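Local coordinates for 75aa long hypothetical regulatory protein AsnC (Pyrococcus horikoshii, PDB 2CVI), which is of unknown function but, as a stand-alone Lrp/AsnC-type ligand-binding domain, may bind a small effector molecule and take part in gene regulation, at residues 50-53 with 54-58. Sequence-based numbering, arbitrary orientation.
Sequences KDLD and QFITE
Along the amphipathic helix 49-59, Thr57 reaches back to Asp53, four residues earlier, with both backbone and side chain. The carbonyl oxygen of Asp53 takes Thr57 N at 2.9 Å, and Thr57 OG1 donates to the same Asp53 O at 3.2 Å from above the carbonyl plane. A chi1 of 71° turns the hydroxyl back along the helix to reach it, a common way for threonine to satisfy its OG1 within a helix. A valine in its place would lose the hydroxyl and would probably leave Asp53 O with the backbone N-H alone of the two donors described. The preceding carbonyls repeat the backbone pattern: Lys50 O accepts from Gln54 N, Asp51 O from Phe55 N and Leu52 O from Ile56 N. In the ferredoxin-like alpha/beta fold of this family, the helix lies across a four-stranded antiparallel sheet, and its apolar residues face the strands. Leu52 CD1 meets Ile56 CD1 at 3.9 Å, their side chains packing over strands 2-10 and 66-77, while the flat ring of Phe55 packs on Val44 and Ile6. Polar, flexible chains suit the more open flank: the extended Lys50 brings its methylene CE to 3.3 Å from Gln54 NE2, a van der Waals contact, and a water donates to both Asp51 OD1 and Gln54 OE1, bridging carboxylate and amide three residues apart.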
ATOM      1  N   LYS A  50      13.631 -14.986  -4.068  1.00 16.08           N
ATOM      2  CA  LYS A  50      14.905 -14.633  -4.645  1.00 17.65           C
ATOM      3  C   LYS A  50      14.670 -13.653  -5.798  1.00 16.55           C
ATOM      4  O   LYS A  50      15.408 -12.680  -5.960  1.00 16.82           O
ATOM      5  CB  LYS A  50      15.610 -15.908  -5.131  1.00 18.14           C
ATOM      6  CG  LYS A  50      16.881 -15.627  -5.879  1.00 21.49           C
ATOM      7  CD  LYS A  50      17.672 -16.891  -6.092  1.00 23.52           C
ATOM      8  CE  LYS A  50      18.817 -16.644  -7.057  1.00 28.07           C
ATOM      9  NZ  LYS A  50      19.735 -17.809  -7.113  1.00 32.89           N
ATOM     10  N   ASP A  51      13.628 -13.901  -6.587  1.00 17.39           N
ATOM     11  CA  ASP A  51      13.316 -12.993  -7.689  1.00 17.02           C
ATOM     12  C   ASP A  51      12.927 -11.608  -7.159  1.00 16.08           C
ATOM     13  O   ASP A  51      13.309 -10.584  -7.730  1.00 16.21           O
ATOM     14  CB  ASP A  51      12.176 -13.551  -8.556  1.00 18.57           C
ATOM     15  CG  ASP A  51      12.598 -14.769  -9.374  1.00 21.81           C
ATOM     16  OD1 ASP A  51      13.735 -14.768  -9.876  1.00 24.91           O
ATOM     17  OD2 ASP A  51      11.779 -15.695  -9.516  1.00 27.05           O
ATOM     18  N   LEU A  52      12.143 -11.578  -6.096  1.00 15.48           N
ATOM     19  CA  LEU A  52      11.761 -10.291  -5.513  1.00 13.71           C
ATOM     20  C   LEU A  52      13.000  -9.552  -4.994  1.00 15.03           C
ATOM     21  O   LEU A  52      13.101  -8.340  -5.165  1.00 15.06           O
ATOM     22  CB  LEU A  52      10.748 -10.523  -4.398  1.00 14.07           C
ATOM     23  CG  LEU A  52      10.385  -9.273  -3.584  1.00 12.94           C
ATOM     24  CD1 LEU A  52       9.757  -8.219  -4.516  1.00 15.41           C
ATOM     25  CD2 LEU A  52       9.469  -9.672  -2.409  1.00 14.86           C
ATOM     26  N   ASP A  53      13.908 -10.267  -4.333  1.00 14.64           N
ATOM     27  CA  ASP A  53      15.115  -9.669  -3.797  1.00 15.09           C
ATOM     28  C   ASP A  53      15.938  -9.041  -4.908  1.00 15.68           C
ATOM     29  O   ASP A  53      16.433  -7.915  -4.774  1.00 17.18           O
ATOM     30  CB  ASP A  53      15.924 -10.744  -3.059  1.00 16.78           C
ATOM     31  CG  ASP A  53      16.920 -10.154  -2.106  1.00 20.99           C
ATOM     32  OD1 ASP A  53      16.634  -9.094  -1.507  1.00 24.36           O
ATOM     33  OD2 ASP A  53      17.994 -10.758  -1.951  1.00 23.94           O
ATOM     34  N   GLN A  54      16.081  -9.755  -6.021  1.00 16.20           N
ATOM     35  CA  GLN A  54      16.834  -9.227  -7.136  1.00 18.32           C
ATOM     36  C   GLN A  54      16.145  -8.022  -7.739  1.00 16.98           C
ATOM     37  O   GLN A  54      16.814  -7.072  -8.145  1.00 18.30           O
ATOM     38  CB  GLN A  54      17.079 -10.322  -8.173  1.00 20.05           C
ATOM     39  CG  GLN A  54      17.975 -11.380  -7.580  1.00 26.99           C
ATOM     40  CD  GLN A  54      18.315 -12.491  -8.543  1.00 29.73           C
ATOM     41  OE1 GLN A  54      17.923 -12.465  -9.711  1.00 33.23           O
ATOM     42  NE2 GLN A  54      19.060 -13.478  -8.057  1.00 30.44           N
ATOM     43  N   PHE A  55      14.821  -8.025  -7.794  1.00 15.29           N
ATOM     44  CA  PHE A  55      14.116  -6.861  -8.318  1.00 17.08           C
ATOM     45  C   PHE A  55      14.407  -5.636  -7.454  1.00 16.34           C
ATOM     46  O   PHE A  55      14.685  -4.550  -7.979  1.00 15.62           O
ATOM     47  CB  PHE A  55      12.617  -7.153  -8.320  1.00 16.93           C
ATOM     48  CG  PHE A  55      11.783  -6.052  -8.896  1.00 17.54           C
ATOM     49  CD1 PHE A  55      11.544  -6.009 -10.265  1.00 20.31           C
ATOM     50  CD2 PHE A  55      11.259  -5.039  -8.087  1.00 17.81           C
ATOM     51  CE1 PHE A  55      10.788  -4.974 -10.822  1.00 19.56           C
ATOM     52  CE2 PHE A  55      10.493  -3.981  -8.640  1.00 17.07           C
ATOM     53  CZ  PHE A  55      10.264  -3.965 -10.012  1.00 18.18           C
ATOM     54  N   ILE A  56      14.314  -5.801  -6.135  1.00 15.49           N
ATOM     55  CA  ILE A  56      14.530  -4.708  -5.201  1.00 15.30           C
ATOM     56  C   ILE A  56      15.960  -4.192  -5.181  1.00 16.41           C
ATOM     57  O   ILE A  56      16.169  -2.984  -5.160  1.00 15.91           O
ATOM     58  CB  ILE A  56      14.159  -5.177  -3.761  1.00 15.49           C
ATOM     59  CG1 ILE A  56      12.640  -5.362  -3.663  1.00 17.34           C
ATOM     60  CG2 ILE A  56      14.671  -4.178  -2.704  1.00 18.52           C
ATOM     61  CD1 ILE A  56      12.185  -5.979  -2.361  1.00 20.90           C
ATOM     62  N   THR A  57      16.951  -5.077  -5.192  1.00 18.23           N
ATOM     63  CA  THR A  57      18.312  -4.554  -5.085  1.00 18.39           C
ATOM     64  C   THR A  57      19.008  -4.297  -6.422  1.00 18.70           C
ATOM     65  O   THR A  57      19.866  -3.391  -6.517  1.00 20.66           O
ATOM     66  CB  THR A  57      19.156  -5.455  -4.181  1.00 20.48           C
ATOM     67  OG1 THR A  57      19.388  -6.672  -4.875  1.00 21.74           O
ATOM     68  CG2 THR A  57      18.429  -5.761  -2.836  1.00 21.66           C
ATOM     69  N   GLU A  58      18.613  -5.011  -7.467  1.00 17.60           N
ATOM     70  CA  GLU A  58      19.201  -4.769  -8.782  1.00 18.05           C
ATOM     71  C   GLU A  58      18.367  -3.912  -9.722  1.00 19.26           C
ATOM     72  O   GLU A  58      18.838  -2.879 -10.186  1.00 18.48           O
ATOM     73  CB  GLU A  58      19.507  -6.067  -9.509  1.00 20.37           C
ATOM     74  CG  GLU A  58      20.321  -7.061  -8.693  1.00 21.29           C
ATOM     75  CD  GLU A  58      20.602  -8.344  -9.478  1.00 24.35           C
ATOM     76  OE1 GLU A  58      20.751  -9.429  -8.876  1.00 23.21           O
ATOM     77  OE2 GLU A  58      20.690  -8.274 -10.715  1.00 26.52           O
TER
HETATM   78  O   HOH W   1      15.322 -12.497 -11.192  1.00 38.41           O